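NOL1/NOP2/sun family protein (Enterococcus faecium, PDB 3M4X) probably methylates cytosine in ribosomal RNA, with S-adenosylmethionine as methyl donor, as a member of the RsmB/RsmF family of RNA methyltransferases. Local coordinates at residues His163-His171 with Ile216-Leu224; Val180-Glu188 with Pro206-Leu217. All coordinates share one frame; numbering follows the deposited sequence.

Interaction 1 (His163-His171 with Ile216-Leu224)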
ATOM      1  N   HIS A 163     -13.512  -5.663  -4.314  1.00 44.09           N
ATOM      2  CA  HIS A 163     -14.551  -6.508  -3.733  1.00 47.81           C
ATOM      3  C   HIS A 163     -14.773  -6.249  -2.252  1.00 48.82           C
ATOM      4  O   HIS A 163     -13.910  -5.698  -1.561  1.00 47.32           O
ATOM      5  CB  HIS A 163     -14.198  -7.990  -3.895  1.00 48.98           C
ATOM      6  CG  HIS A 163     -14.486  -8.546  -5.254  1.00 55.60           C
ATOM      7  ND1 HIS A 163     -13.529  -8.626  -6.242  1.00 56.88           N
ATOM      8  CD2 HIS A 163     -15.618  -9.068  -5.782  1.00 54.17           C
ATOM      9  CE1 HIS A 163     -14.062  -9.166  -7.324  1.00 58.45           C
ATOM     10  NE2 HIS A 163     -15.327  -9.442  -7.070  1.00 58.12           N
ATOM     11  N   ALA A 164     -15.948  -6.660  -1.782  1.00 45.84           N
ATOM     12  CA  ALA A 164     -16.210  -6.817  -0.364  1.00 45.74           C
ATOM     13  C   ALA A 164     -15.505  -8.083   0.087  1.00 44.53           C
ATOM     14  O   ALA A 164     -15.399  -9.047  -0.679  1.00 46.34           O
ATOM     15  CB  ALA A 164     -17.718  -6.935  -0.109  1.00 47.44           C
ATOM     16  N   PRO A 165     -15.020  -8.096   1.330  1.00 40.41           N
ATOM     17  CA  PRO A 165     -14.295  -9.258   1.855  1.00 41.38           C
ATOM     18  C   PRO A 165     -14.944 -10.613   1.521  1.00 44.96           C
ATOM     19  O   PRO A 165     -14.270 -11.488   0.973  1.00 48.02           O
ATOM     20  CB  PRO A 165     -14.293  -9.004   3.362  1.00 44.12           C
ATOM     21  CG  PRO A 165     -14.282  -7.517   3.472  1.00 44.74           C
ATOM     22  CD  PRO A 165     -15.138  -7.021   2.329  1.00 44.81           C
ATOM     23  N   ALA A 166     -16.228 -10.773   1.828  1.00 43.48           N
ATOM     24  CA  ALA A 166     -16.902 -12.056   1.661  1.00 44.32           C
ATOM     25  C   ALA A 166     -16.845 -12.573   0.226  1.00 46.19           C
ATOM     26  O   ALA A 166     -16.718 -13.772  -0.010  1.00 52.11           O
ATOM     27  CB  ALA A 166     -18.366 -11.974   2.155  1.00 44.51           C
ATOM     28  N   GLU A 167     -16.940 -11.665  -0.733  1.00 48.13           N
ATOM     29  CA  GLU A 167     -16.865 -12.037  -2.138  1.00 47.31           C
ATOM     30  C   GLU A 167     -15.537 -12.699  -2.502  1.00 42.02           C
ATOM     31  O   GLU A 167     -15.447 -13.405  -3.497  1.00 46.76           O
ATOM     32  CB  GLU A 167     -17.102 -10.808  -3.015  1.00 49.57           C
ATOM     33  CG  GLU A 167     -18.473 -10.188  -2.796  1.00 54.19           C
ATOM     34  CD  GLU A 167     -18.654  -8.863  -3.512  1.00 59.59           C
ATOM     35  OE1 GLU A 167     -17.639  -8.215  -3.843  1.00 54.01           O
ATOM     36  OE2 GLU A 167     -19.820  -8.466  -3.731  1.00 64.98           O
ATOM     37  N   LEU A 168     -14.509 -12.478  -1.694  1.00 35.72           N
ATOM     38  CA  LEU A 168     -13.176 -12.990  -2.006  1.00 36.95           C
ATOM     39  C   LEU A 168     -12.975 -14.416  -1.518  1.00 35.91           C
ATOM     40  O   LEU A 168     -12.147 -15.159  -2.037  1.00 38.64           O
ATOM     41  CB  LEU A 168     -12.103 -12.100  -1.372  1.00 34.56           C
ATOM     42  CG  LEU A 168     -11.946 -10.669  -1.888  1.00 41.40           C
ATOM     43  CD1 LEU A 168     -10.908  -9.914  -1.063  1.00 36.14           C
ATOM     44  CD2 LEU A 168     -11.577 -10.648  -3.376  1.00 43.47           C
ATOM     45  N   VAL A 169     -13.724 -14.779  -0.488  1.00 40.78           N
ATOM     46  CA  VAL A 169     -13.552 -16.057   0.175  1.00 42.09           C
ATOM     47  C   VAL A 169     -13.576 -17.251  -0.771  1.00 43.58           C
ATOM     48  O   VAL A 169     -12.667 -18.078  -0.730  1.00 47.41           O
ATOM     49  CB  VAL A 169     -14.593 -16.242   1.274  1.00 40.62           C
ATOM     50  CG1 VAL A 169     -14.478 -17.632   1.870  1.00 36.55           C
ATOM     51  CG2 VAL A 169     -14.405 -15.170   2.328  1.00 36.52           C
ATOM     52  N   PRO A 170     -14.607 -17.348  -1.628  1.00 44.93           N
ATOM     53  CA  PRO A 170     -14.631 -18.509  -2.521  1.00 48.61           C
ATOM     54  C   PRO A 170     -13.333 -18.646  -3.313  1.00 47.43           C
ATOM     55  O   PRO A 170     -12.893 -19.758  -3.572  1.00 51.06           O
ATOM     56  CB  PRO A 170     -15.811 -18.210  -3.451  1.00 48.15           C
ATOM     57  CG  PRO A 170     -16.707 -17.339  -2.643  1.00 45.09           C
ATOM     58  CD  PRO A 170     -15.805 -16.500  -1.787  1.00 44.65           C
ATOM     59  N   HIS A 171     -12.714 -17.528  -3.669  1.00 45.66           N
ATOM     60  CA  HIS A 171     -11.488 -17.554  -4.460  1.00 47.63           C
ATOM     61  C   HIS A 171     -10.203 -17.773  -3.664  1.00 42.28           C
ATOM     62  O   HIS A 171      -9.194 -18.199  -4.226  1.00 37.06           O
ATOM     63  CB  HIS A 171     -11.353 -16.259  -5.261  1.00 54.85           C
ATOM     64  CG  HIS A 171     -12.506 -16.001  -6.177  1.00 61.16           C
ATOM     65  ND1 HIS A 171     -12.470 -16.304  -7.520  1.00 63.94           N
ATOM     66  CD2 HIS A 171     -13.733 -15.481  -5.938  1.00 62.50           C
ATOM     67  CE1 HIS A 171     -13.623 -15.975  -8.073  1.00 66.83           C
ATOM     68  NE2 HIS A 171     -14.407 -15.474  -7.135  1.00 68.12           N
ATOM     69  N   ILE A 216     -16.115  -8.421   8.790  1.00 42.51           N
ATOM     70  CA  ILE A 216     -14.967  -8.371   7.917  1.00 34.30           C
ATOM     71  C   ILE A 216     -13.993  -9.476   8.309  1.00 31.07           C
ATOM     72  O   ILE A 216     -13.517 -10.229   7.452  1.00 31.97           O
ATOM     73  CB  ILE A 216     -14.291  -6.983   7.958  1.00 42.23           C
ATOM     74  CG1 ILE A 216     -15.241  -5.923   7.406  1.00 40.96           C
ATOM     75  CG2 ILE A 216     -12.991  -6.976   7.146  1.00 42.97           C
ATOM     76  CD1 ILE A 216     -14.722  -4.515   7.513  1.00 40.60           C
ATOM     77  N   LEU A 217     -13.741  -9.598   9.610  1.00 30.65           N
ATOM     78  CA  LEU A 217     -12.798 -10.576  10.154  1.00 25.82           C
ATOM     79  C   LEU A 217     -13.228 -12.023  10.013  1.00 29.14           C
ATOM     80  O   LEU A 217     -12.385 -12.919   9.968  1.00 30.20           O
ATOM     81  CB  LEU A 217     -12.539 -10.296  11.636  1.00 31.19           C
ATOM     82  CG  LEU A 217     -11.642  -9.111  11.968  1.00 35.33           C
ATOM     83  CD1 LEU A 217     -11.732  -8.844  13.456  1.00 32.80           C
ATOM     84  CD2 LEU A 217     -10.198  -9.422  11.538  1.00 25.38           C
ATOM     85  N   SER A 218     -14.535 -12.262   9.990  1.00 36.45           N
ATOM     86  CA  SER A 218     -15.027 -13.619   9.866  1.00 40.54           C
ATOM     87  C   SER A 218     -14.761 -14.109   8.447  1.00 44.62           C
ATOM     88  O   SER A 218     -14.546 -15.304   8.213  1.00 45.63           O
ATOM     89  CB  SER A 218     -16.512 -13.711  10.243  1.00 46.78           C
ATOM     90  OG  SER A 218     -17.326 -12.966   9.353  1.00 51.78           O
ATOM     91  N   SER A 219     -14.750 -13.180   7.497  1.00 38.87           N
ATOM     92  CA  SER A 219     -14.334 -13.521   6.146  1.00 34.41           C
ATOM     93  C   SER A 219     -12.818 -13.677   6.063  1.00 38.55           C
ATOM     94  O   SER A 219     -12.312 -14.628   5.456  1.00 34.11           O
ATOM     95  CB  SER A 219     -14.820 -12.477   5.152  1.00 40.99           C
ATOM     96  OG  SER A 219     -16.223 -12.541   5.003  1.00 47.33           O
ATOM     97  N   ALA A 220     -12.094 -12.742   6.679  1.00 38.95           N
ATOM     98  CA  ALA A 220     -10.635 -12.731   6.613  1.00 29.12           C
ATOM     99  C   ALA A 220     -10.063 -14.047   7.088  1.00 31.23           C
ATOM    100  O   ALA A 220      -9.219 -14.649   6.420  1.00 36.86           O
ATOM    101  CB  ALA A 220     -10.053 -11.561   7.452  1.00 26.29           C
ATOM    102  N   ILE A 221     -10.519 -14.498   8.251  1.00 29.83           N
ATOM    103  CA  ILE A 221      -9.946 -15.692   8.857  1.00 34.19           C
ATOM    104  C   ILE A 221     -10.062 -16.932   7.971  1.00 36.41           C
ATOM    105  O   ILE A 221      -9.195 -17.819   8.015  1.00 36.81           O
ATOM    106  CB  ILE A 221     -10.534 -15.970  10.247  1.00 43.46           C
ATOM    107  CG1 ILE A 221     -10.142 -14.846  11.197  1.00 51.56           C
ATOM    108  CG2 ILE A 221     -10.012 -17.278  10.789  1.00 46.11           C
ATOM    109  CD1 ILE A 221     -10.322 -15.183  12.634  1.00 55.64           C
ATOM    110  N   LYS A 222     -11.109 -16.989   7.149  1.00 29.74           N
ATOM    111  CA  LYS A 222     -11.262 -18.110   6.224  1.00 30.67           C
ATOM    112  C   LYS A 222     -10.164 -18.138   5.138  1.00 36.15           C
ATOM    113  O   LYS A 222      -9.883 -19.184   4.523  1.00 38.07           O
ATOM    114  CB  LYS A 222     -12.646 -18.090   5.578  1.00 29.57           C
ATOM    115  CG  LYS A 222     -13.793 -18.168   6.567  1.00 30.21           C
ATOM    116  CD  LYS A 222     -15.096 -18.383   5.827  1.00 37.77           C
ATOM    117  CE  LYS A 222     -16.286 -17.862   6.605  1.00 43.83           C
ATOM    118  NZ  LYS A 222     -17.473 -17.762   5.692  1.00 46.80           N
HETATM  119  N   MSE A 223      -9.529 -16.997   4.900  1.00 28.99           N
HETATM  120  CA  MSE A 223      -8.542 -16.935   3.833  1.00 32.10           C
HETATM  121  C   MSE A 223      -7.110 -17.195   4.284  1.00 30.44           C
HETATM  122  O   MSE A 223      -6.175 -17.084   3.499  1.00 38.64           O
HETATM  123  CB  MSE A 223      -8.688 -15.621   3.079  1.00 37.68           C
HETATM  124  CG  MSE A 223     -10.057 -15.546   2.414  1.00 38.79           C
HETATM  125 SE   MSE A 223     -10.328 -13.955   1.355  1.00 51.81          SE
HETATM  126  CE  MSE A 223     -10.774 -12.641   2.771  1.00 28.39           C
ATOM    127  N   LEU A 224      -6.962 -17.587   5.544  1.00 32.56           N
ATOM    128  CA  LEU A 224      -5.660 -17.802   6.155  1.00 34.46           C
ATOM    129  C   LEU A 224      -5.215 -19.245   5.973  1.00 36.21           C
ATOM    130  O   LEU A 224      -6.029 -20.158   6.082  1.00 36.75           O
ATOM    131  CB  LEU A 224      -5.747 -17.511   7.651  1.00 33.63           C
ATOM    132  CG  LEU A 224      -4.988 -16.379   8.340  1.00 39.53           C
ATOM    133  CD1 LEU A 224      -4.094 -15.556   7.404  1.00 31.84           C
ATOM    134  CD2 LEU A 224      -5.966 -15.498   9.125  1.00 36.29           C
TER
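The hydroxyl oxygen OG of Ser219 rests on Ala166, 3.4 Å from its CA and 3.6 Å from its CB, the pair whose CA atoms are nearest across the contact. No hydrogen bond crosses this interface, and shape does the joining. Pro165 lays its ring beside the neighbouring helix: CB touches Ser219 CB, while CG meets Ile216 CG2 at 3.9 Å. One turn later Val169 straddles its partners. With CG1 anti to the backbone N (chi1 175°), that methyl leans on the aliphatic chain of Lys222, 4.1 Å from its CD, and CG2 touches Ser219 O and CB. Met223, a selenomethionine, comes in from the far end. Its chain bends at chi3 (-80°), placing SE 3.7 Å from Leu168 CB and bringing CE to 4.1 Å from Pro165 O. Within the first segment, the Ala164 amide is bonded to Glu167 OE1 at 3.1 Å, approaching from above the carboxylate plane, which ties the start of the helix to its first turn. Met223 also reaches Phe176 and Ile179 of strand 176-182. The axes of 165-171 and 216-222 come within 8.6 Å at 16°, the near-parallel packing of adjacent helices along one face of a Rossmann-like methyltransferase sheet.

Interaction 2 (Val180-Glu188 with Pro206-Leu217); sequences VVDAPCSGE and PLYCQKRQQEIL
Motif IV of the RNA cytosine-5 methyltransferases, the Asp-Ala-Pro-Cys-Ser-Gly run at the end of a central strand, lies here along helix 205-222, with Pro184, Cys185 and Ser186 against its side chains. Cys209 SG sits beside the peptide linking Cys185 to Ser186, 3.5 Å from both Cys185 C and Ser186 N. A turn further on, Ala183 CB meets Gln213 CG at 3.6 Å, methyl against methylene. Pro184 and Ile216 then reach toward each other tip to tip. The isoleucine chain, extended at chi2 (175°), brings CD1 to 3.5 Å from Pro184 CD, tighter than an ordinary carbon contact. Deeper in, Val181 spreads its two methyls over the helix: CG1 lies 4.0 Å from Ile216 CG2, and CG2 lies 4.2 Å from Leu217 CD2. At the outer end Ser186 and Glu188 lie against Pro206, Glu188 crossing it at about a right angle with OE2 4.2 Å from Pro206 CG, while their hydrogen bonds go outside: Ser186 OG to Glu241 and Thr236, Glu188 OE2 to Trp201. Cys185 touches Cys235, just beyond strand 228-234, to which Val181 and Ala183 are joined by backbone hydrogen bonds, while helix 243-252 packs on Gln213 and Leu217.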
ATOM      1  N   VAL A 180      -3.669  -8.433   6.263  1.00 28.07           N
ATOM      2  CA  VAL A 180      -3.737  -7.191   6.987  1.00 21.55           C
ATOM      3  C   VAL A 180      -5.135  -6.623   6.845  1.00 31.74           C
ATOM      4  O   VAL A 180      -5.624  -6.383   5.733  1.00 31.82           O
ATOM      5  CB  VAL A 180      -2.723  -6.176   6.451  1.00 25.99           C
ATOM      6  CG1 VAL A 180      -2.910  -4.831   7.123  1.00 28.73           C
ATOM      7  CG2 VAL A 180      -1.311  -6.700   6.640  1.00 29.74           C
ATOM      8  N   VAL A 181      -5.768  -6.413   7.990  1.00 33.92           N
ATOM      9  CA  VAL A 181      -7.094  -5.834   8.069  1.00 36.45           C
ATOM     10  C   VAL A 181      -7.018  -4.503   8.819  1.00 36.78           C
ATOM     11  O   VAL A 181      -7.011  -4.465  10.051  1.00 31.43           O
ATOM     12  CB  VAL A 181      -8.049  -6.769   8.830  1.00 33.60           C
ATOM     13  CG1 VAL A 181      -9.467  -6.184   8.854  1.00 34.52           C
ATOM     14  CG2 VAL A 181      -8.044  -8.153   8.204  1.00 28.81           C
ATOM     15  N   ASP A 182      -6.932  -3.419   8.064  1.00 40.14           N
ATOM     16  CA  ASP A 182      -7.005  -2.080   8.627  1.00 37.77           C
ATOM     17  C   ASP A 182      -8.483  -1.708   8.555  1.00 36.24           C
ATOM     18  O   ASP A 182      -8.957  -1.169   7.570  1.00 37.06           O
ATOM     19  CB  ASP A 182      -6.119  -1.149   7.802  1.00 44.04           C
ATOM     20  CG  ASP A 182      -6.247   0.311   8.194  1.00 45.63           C
ATOM     21  OD1 ASP A 182      -6.339   0.636   9.401  1.00 43.70           O
ATOM     22  OD2 ASP A 182      -6.240   1.139   7.262  1.00 48.44           O
ATOM     23  N   ALA A 183      -9.216  -2.049   9.607  1.00 39.61           N
ATOM     24  CA  ALA A 183     -10.673  -2.064   9.566  1.00 37.41           C
ATOM     25  C   ALA A 183     -11.309  -0.693   9.593  1.00 38.15           C
ATOM     26  O   ALA A 183     -10.846   0.197  10.305  1.00 39.33           O
ATOM     27  CB  ALA A 183     -11.214  -2.899  10.711  1.00 42.82           C
ATOM     28  N   PRO A 184     -12.394  -0.521   8.826  1.00 39.08           N
ATOM     29  CA  PRO A 184     -13.172   0.708   8.994  1.00 44.35           C
ATOM     30  C   PRO A 184     -13.520   0.787  10.459  1.00 41.25           C
ATOM     31  O   PRO A 184     -13.876  -0.240  11.058  1.00 42.81           O
ATOM     32  CB  PRO A 184     -14.448   0.445   8.177  1.00 47.87           C
ATOM     33  CG  PRO A 184     -14.107  -0.698   7.255  1.00 41.26           C
ATOM     34  CD  PRO A 184     -13.075  -1.514   7.980  1.00 39.63           C
ATOM     35  N   CYS A 185     -13.397   1.970  11.043  1.00 41.66           N
ATOM     36  CA  CYS A 185     -13.588   2.118  12.482  1.00 36.94           C
ATOM     37  C   CYS A 185     -14.152   3.507  12.806  1.00 42.76           C
ATOM     38  O   CYS A 185     -14.371   4.309  11.898  1.00 46.82           O
ATOM     39  CB  CYS A 185     -12.256   1.866  13.191  1.00 27.98           C
ATOM     40  SG  CYS A 185     -10.820   2.575  12.339  1.00250.40           S
ATOM     41  N   SER A 186     -14.378   3.799  14.088  1.00 42.68           N
ATOM     42  CA  SER A 186     -15.042   5.056  14.472  1.00 43.21           C
ATOM     43  C   SER A 186     -14.226   6.320  14.187  1.00 48.89           C
ATOM     44  O   SER A 186     -14.782   7.420  14.112  1.00 58.03           O
ATOM     45  CB  SER A 186     -15.542   5.024  15.928  1.00 40.83           C
ATOM     46  OG  SER A 186     -14.552   4.555  16.829  1.00 40.55           O
ATOM     47  N   GLY A 187     -12.917   6.164  14.023  1.00 50.72           N
ATOM     48  CA  GLY A 187     -12.078   7.256  13.552  1.00 50.51           C
ATOM     49  C   GLY A 187     -11.764   8.338  14.572  1.00 49.17           C
ATOM     50  O   GLY A 187     -11.674   9.518  14.234  1.00 53.59           O
ATOM     51  N   GLU A 188     -11.588   7.940  15.825  1.00 48.34           N
ATOM     52  CA  GLU A 188     -11.260   8.892  16.870  1.00 46.86           C
ATOM     53  C   GLU A 188      -9.799   9.293  16.780  1.00 44.98           C
ATOM     54  O   GLU A 188      -9.381  10.289  17.369  1.00 45.90           O
ATOM     55  CB  GLU A 188     -11.591   8.316  18.242  1.00 43.50           C
ATOM     56  CG  GLU A 188     -13.004   7.792  18.332  1.00 46.32           C
ATOM     57  CD  GLU A 188     -13.209   6.906  19.543  1.00 52.50           C
ATOM     58  OE1 GLU A 188     -12.210   6.607  20.231  1.00 51.19           O
ATOM     59  OE2 GLU A 188     -14.366   6.515  19.812  1.00 61.35           O
ATOM     60  N   PRO A 206     -18.827   3.288  18.142  1.00 53.62           N
ATOM     61  CA  PRO A 206     -17.917   2.186  18.452  1.00 50.56           C
ATOM     62  C   PRO A 206     -18.555   0.812  18.281  1.00 54.41           C
ATOM     63  O   PRO A 206     -17.943  -0.063  17.658  1.00 52.95           O
ATOM     64  CB  PRO A 206     -17.543   2.448  19.910  1.00 43.81           C
ATOM     65  CG  PRO A 206     -17.636   3.946  20.032  1.00 44.22           C
ATOM     66  CD  PRO A 206     -18.822   4.321  19.194  1.00 49.50           C
ATOM     67  N   LEU A 207     -19.759   0.625  18.816  1.00 55.39           N
ATOM     68  CA  LEU A 207     -20.428  -0.675  18.755  1.00 53.53           C
ATOM     69  C   LEU A 207     -20.909  -1.000  17.343  1.00 47.99           C
ATOM     70  O   LEU A 207     -20.849  -2.145  16.913  1.00 48.73           O
ATOM     71  CB  LEU A 207     -21.590  -0.749  19.748  1.00 63.73           C
ATOM     72  CG  LEU A 207     -21.280  -0.962  21.236  1.00 72.65           C
ATOM     73  CD1 LEU A 207     -20.484  -2.247  21.449  1.00 70.97           C
ATOM     74  CD2 LEU A 207     -20.550   0.240  21.834  1.00 80.41           C
ATOM     75  N   TYR A 208     -21.392   0.006  16.626  1.00 45.63           N
ATOM     76  CA  TYR A 208     -21.757  -0.170  15.228  1.00 45.43           C
ATOM     77  C   TYR A 208     -20.547  -0.657  14.423  1.00 48.76           C
ATOM     78  O   TYR A 208     -20.655  -1.553  13.575  1.00 46.37           O
ATOM     79  CB  TYR A 208     -22.285   1.145  14.654  1.00 48.53           C
ATOM     80  CG  TYR A 208     -22.568   1.110  13.170  1.00 64.65           C
ATOM     81  CD1 TYR A 208     -23.852   0.883  12.691  1.00 71.33           C
ATOM     82  CD2 TYR A 208     -21.546   1.310  12.242  1.00 75.65           C
ATOM     83  CE1 TYR A 208     -24.113   0.850  11.328  1.00 78.76           C
ATOM     84  CE2 TYR A 208     -21.797   1.278  10.877  1.00 80.33           C
ATOM     85  CZ  TYR A 208     -23.082   1.047  10.424  1.00 82.46           C
ATOM     86  OH  TYR A 208     -23.336   1.015   9.068  1.00 83.78           O
ATOM     87  N   CYS A 209     -19.392  -0.063  14.699  1.00 48.81           N
ATOM     88  CA  CYS A 209     -18.169  -0.414  13.996  1.00 50.02           C
ATOM     89  C   CYS A 209     -17.669  -1.777  14.438  1.00 46.49           C
ATOM     90  O   CYS A 209     -17.159  -2.543  13.627  1.00 44.95           O
ATOM     91  CB  CYS A 209     -17.094   0.650  14.217  1.00 52.90           C
ATOM     92  SG  CYS A 209     -17.370   2.164  13.276  1.00 52.48           S
ATOM     93  N   GLN A 210     -17.825  -2.071  15.725  1.00 43.42           N
ATOM     94  CA  GLN A 210     -17.471  -3.379  16.265  1.00 47.37           C
ATOM     95  C   GLN A 210     -18.121  -4.517  15.486  1.00 46.24           C
ATOM     96  O   GLN A 210     -17.450  -5.463  15.092  1.00 50.54           O
ATOM     97  CB  GLN A 210     -17.858  -3.486  17.742  1.00 51.73           C
ATOM     98  CG  GLN A 210     -17.428  -4.787  18.385  1.00 49.03           C
ATOM     99  CD  GLN A 210     -18.010  -4.959  19.772  1.00 50.67           C
ATOM    100  OE1 GLN A 210     -19.225  -5.101  19.931  1.00 50.20           O
ATOM    101  NE2 GLN A 210     -17.147  -4.964  20.786  1.00 47.06           N
ATOM    102  N   LYS A 211     -19.423  -4.420  15.250  1.00 48.16           N
ATOM    103  CA  LYS A 211     -20.139  -5.467  14.512  1.00 49.15           C
ATOM    104  C   LYS A 211     -19.627  -5.606  13.078  1.00 46.25           C
ATOM    105  O   LYS A 211     -19.535  -6.712  12.548  1.00 51.35           O
ATOM    106  CB  LYS A 211     -21.654  -5.205  14.499  1.00 45.04           C
ATOM    107  CG  LYS A 211     -22.261  -5.031  15.871  1.00 62.57           C
ATOM    108  CD  LYS A 211     -23.763  -4.709  15.796  1.00 72.66           C
ATOM    109  CE  LYS A 211     -24.488  -5.161  17.061  1.00 75.39           C
ATOM    110  NZ  LYS A 211     -25.954  -4.894  16.993  1.00 80.69           N
ATOM    111  N   ARG A 212     -19.312  -4.486  12.440  1.00 42.01           N
ATOM    112  CA  ARG A 212     -18.812  -4.544  11.078  1.00 49.40           C
ATOM    113  C   ARG A 212     -17.416  -5.159  11.072  1.00 42.18           C
ATOM    114  O   ARG A 212     -17.059  -5.931  10.172  1.00 41.80           O
ATOM    115  CB  ARG A 212     -18.811  -3.159  10.429  1.00 67.09           C
ATOM    116  CG  ARG A 212     -19.111  -3.185   8.931  1.00 83.57           C
ATOM    117  CD  ARG A 212     -19.160  -1.779   8.329  1.00 98.90           C
ATOM    118  NE  ARG A 212     -19.610  -1.788   6.935  1.00109.92           N
ATOM    119  CZ  ARG A 212     -19.067  -1.060   5.959  1.00114.66           C
ATOM    120  NH1 ARG A 212     -18.043  -0.253   6.214  1.00113.50           N
ATOM    121  NH2 ARG A 212     -19.547  -1.138   4.723  1.00116.52           N
ATOM    122  N   GLN A 213     -16.635  -4.840  12.094  1.00 33.22           N
ATOM    123  CA  GLN A 213     -15.296  -5.394  12.209  1.00 36.97           C
ATOM    124  C   GLN A 213     -15.362  -6.917  12.267  1.00 43.24           C
ATOM    125  O   GLN A 213     -14.578  -7.613  11.618  1.00 41.71           O
ATOM    126  CB  GLN A 213     -14.567  -4.805  13.425  1.00 32.29           C
ATOM    127  CG  GLN A 213     -13.886  -3.477  13.105  1.00 36.43           C
ATOM    128  CD  GLN A 213     -14.077  -2.422  14.176  1.00 39.79           C
ATOM    129  OE1 GLN A 213     -14.053  -1.222  13.893  1.00 47.44           O
ATOM    130  NE2 GLN A 213     -14.271  -2.858  15.407  1.00 32.64           N
ATOM    131  N   GLN A 214     -16.323  -7.423  13.032  1.00 43.11           N
ATOM    132  CA  GLN A 214     -16.498  -8.854  13.202  1.00 39.28           C
ATOM    133  C   GLN A 214     -16.862  -9.523  11.892  1.00 38.22           C
ATOM    134  O   GLN A 214     -16.390 -10.608  11.592  1.00 41.22           O
ATOM    135  CB  GLN A 214     -17.572  -9.122  14.257  1.00 40.04           C
ATOM    136  CG  GLN A 214     -17.128  -8.761  15.665  1.00 40.33           C
ATOM    137  CD  GLN A 214     -18.244  -8.894  16.696  1.00 44.35           C
ATOM    138  OE1 GLN A 214     -17.986  -9.002  17.893  1.00 42.16           O
ATOM    139  NE2 GLN A 214     -19.483  -8.882  16.232  1.00 42.93           N
ATOM    140  N   GLU A 215     -17.701  -8.868  11.104  1.00 41.44           N
ATOM    141  CA  GLU A 215     -18.092  -9.406   9.806  1.00 43.60           C
ATOM    142  C   GLU A 215     -16.916  -9.481   8.826  1.00 48.33           C
ATOM    143  O   GLU A 215     -16.749 -10.475   8.111  1.00 49.24           O
ATOM    144  CB  GLU A 215     -19.231  -8.572   9.210  1.00 46.21           C
ATOM    145  CG  GLU A 215     -20.547  -8.721   9.966  1.00 54.38           C
ATOM    146  CD  GLU A 215     -21.392  -7.461   9.948  1.00 62.82           C
ATOM    147  OE1 GLU A 215     -21.305  -6.696   8.964  1.00 61.08           O
ATOM    148  OE2 GLU A 215     -22.148  -7.241  10.923  1.00 67.89           O
ATOM    149  N   ILE A 216     -16.115  -8.421   8.790  1.00 42.51           N
ATOM    150  CA  ILE A 216     -14.967  -8.371   7.917  1.00 34.30           C
ATOM    151  C   ILE A 216     -13.993  -9.476   8.309  1.00 31.07           C
ATOM    152  O   ILE A 216     -13.517 -10.229   7.452  1.00 31.97           O
ATOM    153  CB  ILE A 216     -14.291  -6.983   7.958  1.00 42.23           C
ATOM    154  CG1 ILE A 216     -15.241  -5.923   7.406  1.00 40.96           C
ATOM    155  CG2 ILE A 216     -12.991  -6.976   7.146  1.00 42.97           C
ATOM    156  CD1 ILE A 216     -14.722  -4.515   7.513  1.00 40.60           C
ATOM    157  N   LEU A 217     -13.741  -9.598   9.610  1.00 30.65           N
ATOM    158  CA  LEU A 217     -12.798 -10.576  10.154  1.00 25.82           C
ATOM    159  C   LEU A 217     -13.228 -12.023  10.013  1.00 29.14           C
ATOM    160  O   LEU A 217     -12.385 -12.919   9.968  1.00 30.20           O
ATOM    161  CB  LEU A 217     -12.539 -10.296  11.636  1.00 31.19           C
ATOM    162  CG  LEU A 217     -11.642  -9.111  11.968  1.00 35.33           C
ATOM    163  CD1 LEU A 217     -11.732  -8.844  13.456  1.00 32.80           C
ATOM    164  CD2 LEU A 217     -10.198  -9.422  11.538  1.00 25.38           C
TER

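Overall arrangement
Both interactions fasten helix 205-222, and Ile216 belongs to each, serving both with the same CG2 branch. The later turns of the helix lie beside both helix 165-172 and strand 176-182, the earlier ones beside the motif loop that follows the strand. Their centres are 15 Å apart, yet Ala220 CB touches Val181 CG2 at 4.0 Å, so the packing is continuous. Each is partly buried. Interaction 1 is helix against helix, running from buried Met223 to exposed Lys222, and is plain structural packing. Interaction 2 is helix against strand and loop, passing from an aliphatic core to cysteine, serine and glutamate near the probable active site.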